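Local structure of muramidase (Trichobolus zukalii, 6ZMV) at residues A31-T36 with F61-S66; L94-G99 with N114-F119; Y130-T135 with P155-R160. The protein is a fungal GH25 muramidase (lysozyme) that cleaves peptidoglycan, hydrolysing the glycan strands of bacterial cell walls. One frame throughout, in Å; residues are numbered along the deposited sequence. Where two conformers were deposited one is given.

Contact 1 of 3, residues A31-T36 with F61-S66; sequences ATEGTT and FARPAS
Glu33 lies alongside Phe61 and reaches on to Arg63, at the C-terminal end of two neighbouring parallel strands of the GH25 barrel. The backbones join first: Phe61 N donates to Thr32 O (2.9 Å) and Gly34 N to Phe61 O (3.1 Å), a parallel bridge in which Glu33 and Phe61 leave the sheet on the same face. Both side chains have CG anti to the backbone N (chi1 180° for Glu33), which sends them out side by side. Along Glu33, CB packs on Phe61 CB, and CG sits 3.7 Å from the same atom. CD comes over Phe61 CD1, and OE1 lies above one ring face toward its rim, 3.6 Å from Phe61 CG. Carboxylate and ring are thus stacked, their planes 18° apart. OE2, at the tip, takes two bonds from Arg63, which grips it side-on: NH2 at 2.7 Å and NE at 2.8 Å. Both nitrogens come from the same face of the carboxylate, about 37° out of its plane, whereas OE2 itself lies in the guanidinium plane. Arg63 is bent at chi2, and its guanidinium also covers Phe61 CE1 with one face. With an alanine here in place of the glutamate, the Arg63 guanidinium would probably lose its carboxylate mate, and the Phe61 ring face the group that stacks on it. Each carboxylate oxygen has a positively charged partner, Arg63 at OE2 and Lys30 at OE1; together they hold the carboxylate flat along the Phe61 ring and tie the end of strand 26-33 to the loop that follows strand 55-61.

Contact 2 of 3, residues L94-G99 with N114-F119; sequences LDMEYG and NWISDF
Leu94 of strand 93-95 fits among Trp115, Ile116 and Phe119 of helix 109-127, the packing of a strand against the following helix in a beta-alpha-beta unit of the TIM-barrel fold. The helix offers a shallow hollow with Phe119 as one wall, the rim of the Trp115 indole as another and the branched Ile116 between them in sequence. Leu94 is the bump that enters it. Its CG stands anti to the backbone N (chi1 178°), and the fork of the two methyls is divided: CD1 lies over the Phe119 face and at the indole edge, while CD2 sits between Phe119 CD1 (3.8 Å) and Ile116 CG2 (4.0 Å). Leu94 CD1 meets the indole edge at Trp115 CZ3, 4.1 Å away. Met96, bent at chi2 and chi3, curls its CE methyl in beside Ile116 CG1 (4.1 Å), widening the ridge that Leu94 begins. All five side chains are buried, and the contact is wholly apolar; the indole NE1 of Trp115 is satisfied elsewhere, by Ser67 O. Ile116 also touches Trp140 and Thr144 of helix 137-144. Over Phe119, Leu94 CD1 makes a CH-pi contact, 3.6 Å from the ring centroid and 1° from its normal.

Contact 3 of 3, residues Y130-T135 with P155-R160; sequences YPMIYT and PLVLAR. With SO4 (sulfate ion), chain G.
Ile133 and Thr135 hydrogen-bond through their backbones to Pro155, Val157 and Ala159 along two adjacent parallel strands, whose short axes run 13° apart. Four backbone hydrogen bonds form the ladder: Ile133 N to Pro155 O (2.9 Å), Val157 N to Ile133 O (2.8 Å), Thr135 N to Val157 O and Ala159 N to Thr135 O (both 3.0 Å). The same carbonyl oxygens also receive CA-H...O contacts, as Val157 O does from Tyr134 CA.

The apolar contacts fall on the two faces. On the face of Tyr134 and Val157, the valine CG1 meets the edge of the tyrosine ring at CD2 (3.8 Å), the two side chains crossing at about a right angle. Val157 CG1 is anti to its backbone N (chi1 -176°), which leaves CG2 to pack on Met132 CB. Farther along, Ala159 CB lies 3.7 Å from Tyr134 CZ, beside the hydroxyl. That hydroxyl is hydrogen-bonded to Gln179 on strand 177-181 and to a bound glycerol. On the opposite face, Thr135 CG2 touches Leu156 CD1 (3.7 Å). At the N-terminal start of the two strands, Met132 CG rests across Pro155 CB.

A sulfate, probably from the crystallisation liquor, takes a hydrogen bond from Tyr130 N and another from Lys124.

This is the parallel pairing of a beta-alpha-beta crossover through helix 137-144, in the TIM-barrel-type fold of GH25 enzymes; Tyr134, with glycerol at its hydroxyl, lies at the C-terminal strand end, where such barrels carry their active sites.

Overall arrangement
From the N terminus, contact 1 closes first, joining strand 26-33 to the end of strand 55-61 across helix 42-51. Contact 2 follows, bringing helix 109-127 back onto strand 93-95, and contact 3 then pairs strand 132-136 with strand 156-159. The three lie in series, without nesting or crossing, yet all reach the same sheet. Contacts 1 and 2 touch: Ala62 lies against Trp115 and its backbone N approaches Asp95 O, while Phe61 packs on Glu97. Contacts 2 and 3 touch where Leu94 pairs with Met132 and Tyr134. Contacts 1 and 3, with centres about 17 Å apart, are linked through strand 93-95 between them.

Contact 1 of 3, residues A31-T36 with F61-S66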
# COMPACT_ATOMS: atom_id res chain seq x y z
N ALA A 31 -0.88 8.62 -3.01
CA ALA A 31 -0.06 9.83 -2.95
C ALA A 31 0.57 10.16 -4.27
O ALA A 31 0.52 11.34 -4.72
CB ALA A 31 0.96 9.69 -1.84
N THR A 32 1.24 9.19 -4.89
CA THR A 32 2.12 9.44 -6.01
C THR A 32 2.04 8.29 -7.02
O THR A 32 1.64 7.17 -6.68
CB THR A 32 3.58 9.62 -5.54
OG1 THR A 32 3.92 8.58 -4.63
CG2 THR A 32 3.76 10.96 -4.88
N GLU A 33 2.53 8.54 -8.23
CA GLU A 33 2.75 7.54 -9.27
C GLU A 33 3.97 7.92 -10.09
O GLU A 33 4.15 9.11 -10.50
CB GLU A 33 1.53 7.43 -10.19
CG GLU A 33 1.71 6.41 -11.28
CD GLU A 33 0.45 6.03 -12.06
OE1 GLU A 33 -0.65 6.08 -11.48
OE2 GLU A 33 0.59 5.70 -13.28
N GLY A 34 4.84 6.93 -10.30
CA GLY A 34 6.06 7.23 -11.05
C GLY A 34 6.91 8.31 -10.44
O GLY A 34 7.04 8.34 -9.22
N THR A 35 7.52 9.13 -11.32
CA THR A 35 8.47 10.19 -10.93
C THR A 35 7.78 11.55 -10.79
O THR A 35 8.37 12.48 -10.25
CB THR A 35 9.63 10.39 -11.97
N THR A 36 6.61 11.72 -11.41
CA THR A 36 6.09 13.10 -11.69
C THR A 36 4.68 13.31 -11.22
O THR A 36 4.26 14.43 -11.19
CB THR A 36 6.25 13.46 -13.17
OG1 THR A 36 5.47 12.52 -13.88
CG2 THR A 36 7.68 13.47 -13.62
N PHE A 61 2.05 4.29 -6.61
CA PHE A 61 1.87 3.44 -7.78
C PHE A 61 3.21 3.34 -8.53
O PHE A 61 3.64 4.30 -9.16
CB PHE A 61 0.71 3.98 -8.62
CG PHE A 61 0.28 3.10 -9.76
CD1 PHE A 61 1.16 2.66 -10.74
CD2 PHE A 61 -1.07 2.82 -9.90
CE1 PHE A 61 0.71 1.82 -11.74
CE2 PHE A 61 -1.51 2.02 -10.93
CZ PHE A 61 -0.63 1.56 -11.85
N ALA A 62 3.88 2.22 -8.43
CA ALA A 62 5.23 2.03 -8.99
C ALA A 62 5.15 2.08 -10.51
O ALA A 62 4.30 1.44 -11.16
CB ALA A 62 5.80 0.69 -8.58
N ARG A 63 6.16 2.71 -11.11
CA ARG A 63 6.40 2.63 -12.57
C ARG A 63 7.85 2.26 -12.80
O ARG A 63 8.71 3.11 -12.97
CB ARG A 63 6.01 3.96 -13.21
CG ARG A 63 4.53 4.32 -13.17
CD ARG A 63 3.74 3.53 -14.20
NE ARG A 63 2.35 3.80 -14.31
CZ ARG A 63 1.44 3.02 -14.88
NH1 ARG A 63 1.74 1.85 -15.45
NH2 ARG A 63 0.20 3.48 -14.85
N PRO A 64 8.20 0.98 -12.62
CA PRO A 64 9.62 0.63 -12.60
C PRO A 64 10.39 0.91 -13.89
O PRO A 64 11.59 0.95 -13.81
CB PRO A 64 9.59 -0.88 -12.26
CG PRO A 64 8.32 -1.06 -11.50
CD PRO A 64 7.32 -0.16 -12.24
N ALA A 65 9.73 1.04 -15.04
CA ALA A 65 10.46 1.36 -16.28
C ALA A 65 10.84 2.83 -16.32
O ALA A 65 11.64 3.14 -17.18
CB ALA A 65 9.60 1.00 -17.46
N SER A 66 10.31 3.68 -15.45
CA SER A 66 10.41 5.14 -15.63
C SER A 66 11.62 5.72 -14.88
O SER A 66 12.10 6.81 -15.23
CB SER A 66 9.17 5.82 -15.14
OG SER A 66 8.08 5.58 -16.00

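Contact 2 of 3, residues L94-G99 with N114-F119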
# COMPACT_ATOMS: atom_id res chain seq x y z
N LEU A 94 3.93 0.41 -1.12
CA LEU A 94 4.42 0.28 -2.50
C LEU A 94 3.44 -0.55 -3.31
O LEU A 94 3.25 -1.73 -3.00
CB LEU A 94 5.79 -0.38 -2.50
CG LEU A 94 6.40 -0.64 -3.85
CD1 LEU A 94 6.58 0.60 -4.69
CD2 LEU A 94 7.69 -1.37 -3.74
N ASP A 95 2.78 0.05 -4.28
CA ASP A 95 1.70 -0.58 -5.07
C ASP A 95 2.25 -1.15 -6.38
O ASP A 95 2.52 -0.39 -7.29
CB ASP A 95 0.59 0.44 -5.34
CG ASP A 95 -0.47 -0.02 -6.31
OD1 ASP A 95 -0.43 -1.20 -6.68
OD2 ASP A 95 -1.31 0.80 -6.72
N MET A 96 2.42 -2.46 -6.44
CA MET A 96 2.90 -3.14 -7.65
C MET A 96 1.68 -3.62 -8.45
O MET A 96 0.81 -4.34 -7.96
CB MET A 96 3.79 -4.32 -7.29
CG MET A 96 4.97 -3.97 -6.42
SD MET A 96 5.96 -2.56 -6.87
CE MET A 96 6.61 -3.04 -8.46
N GLU A 97 1.62 -3.21 -9.69
CA GLU A 97 0.45 -3.37 -10.57
C GLU A 97 0.92 -3.92 -11.91
O GLU A 97 2.10 -3.64 -12.30
CB GLU A 97 -0.15 -1.99 -10.89
CG GLU A 97 -0.73 -1.24 -9.72
CD GLU A 97 -2.13 -1.67 -9.39
OE1 GLU A 97 -2.42 -1.65 -8.19
OE2 GLU A 97 -2.90 -2.06 -10.31
N TYR A 98 0.04 -4.55 -12.64
CA TYR A 98 0.33 -4.86 -14.04
C TYR A 98 0.64 -3.56 -14.79
O TYR A 98 -0.02 -2.54 -14.57
CB TYR A 98 -0.84 -5.57 -14.65
CG TYR A 98 -1.03 -6.96 -14.11
CD1 TYR A 98 -0.31 -8.02 -14.62
CD2 TYR A 98 -1.88 -7.21 -13.07
CE1 TYR A 98 -0.42 -9.29 -14.10
CE2 TYR A 98 -2.02 -8.48 -12.54
CZ TYR A 98 -1.31 -9.53 -13.07
OH TYR A 98 -1.51 -10.78 -12.57
N GLY A 99 1.63 -3.62 -15.68
CA GLY A 99 2.09 -2.47 -16.49
C GLY A 99 1.08 -2.08 -17.55
O GLY A 99 0.15 -2.89 -17.86
N ASN A 114 15.48 -6.23 -7.79
CA ASN A 114 16.46 -5.16 -7.47
C ASN A 114 15.75 -3.80 -7.36
O ASN A 114 16.10 -3.01 -6.50
CB ASN A 114 17.59 -5.12 -8.52
CG ASN A 114 18.54 -6.28 -8.42
OD1 ASN A 114 18.57 -6.96 -7.40
ND2 ASN A 114 19.25 -6.50 -9.51
N TRP A 115 14.81 -3.54 -8.25
CA TRP A 115 14.09 -2.24 -8.27
C TRP A 115 13.27 -2.12 -6.96
O TRP A 115 13.34 -1.10 -6.27
CB TRP A 115 13.12 -2.19 -9.45
CG TRP A 115 12.48 -0.87 -9.66
CD1 TRP A 115 12.96 0.07 -10.50
CD2 TRP A 115 11.34 -0.30 -8.99
NE1 TRP A 115 12.18 1.20 -10.42
CE2 TRP A 115 11.20 1.03 -9.47
CE3 TRP A 115 10.46 -0.75 -8.02
CZ2 TRP A 115 10.17 1.86 -9.05
CZ3 TRP A 115 9.46 0.07 -7.58
CH2 TRP A 115 9.35 1.37 -8.06
N ILE A 116 12.55 -3.17 -6.59
CA ILE A 116 11.77 -3.13 -5.33
C ILE A 116 12.71 -2.98 -4.15
O ILE A 116 12.43 -2.24 -3.24
CB ILE A 116 10.90 -4.36 -5.21
CG1 ILE A 116 9.85 -4.41 -6.32
CG2 ILE A 116 10.23 -4.45 -3.83
CD1 ILE A 116 9.10 -5.74 -6.43
N SER A 117 13.84 -3.67 -4.15
CA SER A 117 14.84 -3.57 -3.05
C SER A 117 15.26 -2.13 -2.87
O SER A 117 15.39 -1.61 -1.77
CB SER A 117 16.06 -4.42 -3.30
OG SER A 117 15.76 -5.78 -3.32
N ASP A 118 15.55 -1.48 -3.98
CA ASP A 118 16.02 -0.08 -3.90
C ASP A 118 14.90 0.81 -3.35
O ASP A 118 15.19 1.67 -2.51
CB ASP A 118 16.44 0.43 -5.28
CG ASP A 118 17.78 -0.04 -5.82
OD1 ASP A 118 18.49 -0.66 -5.08
OD2 ASP A 118 18.00 0.20 -7.03
N PHE A 119 13.66 0.61 -3.80
CA PHE A 119 12.54 1.39 -3.24
C PHE A 119 12.44 1.12 -1.75
O PHE A 119 12.35 2.09 -0.94
CB PHE A 119 11.24 1.06 -3.95
CG PHE A 119 10.08 1.93 -3.51
CD1 PHE A 119 9.46 1.71 -2.28
CD2 PHE A 119 9.64 2.97 -4.30
CE1 PHE A 119 8.43 2.53 -1.86
CE2 PHE A 119 8.63 3.82 -3.88
CZ PHE A 119 8.00 3.57 -2.67

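Contact 3 of 3, residues Y130-T135 with P155-R160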
# COMPACT_ATOMS: atom_id res chain seq x y z
N TYR A 130 10.31 -0.11 7.15
CA TYR A 130 10.00 -0.69 5.85
C TYR A 130 8.59 -0.34 5.41
O TYR A 130 7.66 -0.29 6.23
CB TYR A 130 10.21 -2.20 5.90
CG TYR A 130 11.68 -2.58 5.95
CD1 TYR A 130 12.47 -2.44 4.82
CD2 TYR A 130 12.24 -3.15 7.07
CE1 TYR A 130 13.79 -2.78 4.80
CE2 TYR A 130 13.58 -3.53 7.06
CZ TYR A 130 14.36 -3.33 5.93
OH TYR A 130 15.69 -3.70 5.85
N PRO A 131 8.37 -0.18 4.10
CA PRO A 131 7.04 0.01 3.58
C PRO A 131 6.30 -1.32 3.54
O PRO A 131 6.88 -2.40 3.55
CB PRO A 131 7.28 0.53 2.18
CG PRO A 131 8.56 -0.20 1.77
CD PRO A 131 9.38 -0.32 3.03
N MET A 132 5.00 -1.20 3.38
CA MET A 132 4.17 -2.36 2.97
C MET A 132 4.31 -2.55 1.46
O MET A 132 4.56 -1.56 0.73
CB MET A 132 2.70 -2.12 3.33
CG MET A 132 2.51 -1.65 4.76
SD MET A 132 0.87 -1.79 5.43
CE MET A 132 0.05 -0.54 4.45
N ILE A 133 4.12 -3.77 1.00
CA ILE A 133 4.12 -4.11 -0.45
C ILE A 133 2.75 -4.62 -0.80
O ILE A 133 2.32 -5.65 -0.20
CB ILE A 133 5.21 -5.10 -0.82
CG1 ILE A 133 6.59 -4.46 -0.59
CG2 ILE A 133 5.04 -5.56 -2.25
CD1 ILE A 133 7.74 -5.47 -0.74
N TYR A 134 2.10 -4.01 -1.78
CA TYR A 134 0.83 -4.46 -2.35
C TYR A 134 1.11 -5.23 -3.61
O TYR A 134 1.86 -4.77 -4.49
CB TYR A 134 -0.06 -3.25 -2.66
CG TYR A 134 -1.29 -3.56 -3.47
CD1 TYR A 134 -1.23 -3.64 -4.85
CD2 TYR A 134 -2.52 -3.69 -2.87
CE1 TYR A 134 -2.37 -3.88 -5.59
CE2 TYR A 134 -3.66 -3.96 -3.61
CZ TYR A 134 -3.60 -4.06 -4.98
OH TYR A 134 -4.73 -4.27 -5.72
N THR A 135 0.47 -6.37 -3.73
CA THR A 135 0.56 -7.19 -4.94
C THR A 135 -0.61 -8.14 -5.00
O THR A 135 -1.16 -8.55 -3.96
CB THR A 135 1.91 -7.98 -4.98
OG1 THR A 135 2.09 -8.66 -6.22
CG2 THR A 135 2.10 -8.93 -3.82
N PRO A 155 5.48 -5.59 5.36
CA PRO A 155 4.14 -6.19 5.46
C PRO A 155 3.50 -6.36 4.09
O PRO A 155 3.63 -5.47 3.24
CB PRO A 155 3.34 -5.17 6.25
CG PRO A 155 4.42 -4.52 7.12
CD PRO A 155 5.60 -4.40 6.19
N LEU A 156 2.84 -7.49 3.88
CA LEU A 156 2.17 -7.82 2.61
C LEU A 156 0.75 -7.33 2.62
O LEU A 156 -0.04 -7.66 3.52
CB LEU A 156 2.23 -9.33 2.39
CG LEU A 156 1.43 -9.87 1.23
CD1 LEU A 156 1.96 -9.36 -0.11
CD2 LEU A 156 1.39 -11.37 1.25
N VAL A 157 0.39 -6.58 1.58
CA VAL A 157 -1.02 -6.24 1.26
C VAL A 157 -1.38 -7.05 0.03
O VAL A 157 -0.81 -6.83 -1.05
CB VAL A 157 -1.23 -4.75 1.07
CG1 VAL A 157 -2.70 -4.44 0.85
CG2 VAL A 157 -0.67 -3.96 2.27
N LEU A 158 -2.19 -8.08 0.20
CA LEU A 158 -2.48 -9.05 -0.85
C LEU A 158 -3.86 -8.78 -1.45
O LEU A 158 -4.86 -8.73 -0.73
CB LEU A 158 -2.45 -10.44 -0.27
CG LEU A 158 -2.60 -11.61 -1.23
CD1 LEU A 158 -1.59 -11.59 -2.36
CD2 LEU A 158 -2.51 -12.92 -0.48
N ALA A 159 -3.89 -8.63 -2.76
CA ALA A 159 -5.16 -8.43 -3.48
C ALA A 159 -5.67 -9.76 -3.99
O ALA A 159 -4.95 -10.42 -4.74
CB ALA A 159 -4.97 -7.46 -4.61
N ARG A 160 -6.88 -10.12 -3.65
CA ARG A 160 -7.57 -11.30 -4.21
C ARG A 160 -9.05 -11.11 -4.02
O ARG A 160 -9.52 -11.06 -2.90
CB ARG A 160 -7.11 -12.60 -3.57
CG ARG A 160 -7.58 -13.74 -4.44
CD ARG A 160 -7.83 -15.02 -3.80
NE ARG A 160 -8.34 -15.97 -4.74
CZ ARG A 160 -8.79 -17.15 -4.36
NH1 ARG A 160 -9.07 -18.06 -5.28
NH2 ARG A 160 -8.88 -17.44 -3.08
S SO4 G . 10.36 -1.88 10.74
O1 SO4 G . 11.27 -1.51 9.68
O2 SO4 G . 9.07 -1.79 10.13
O3 SO4 G . 10.65 -3.25 11.10
O4 SO4 G . 10.43 -0.99 11.88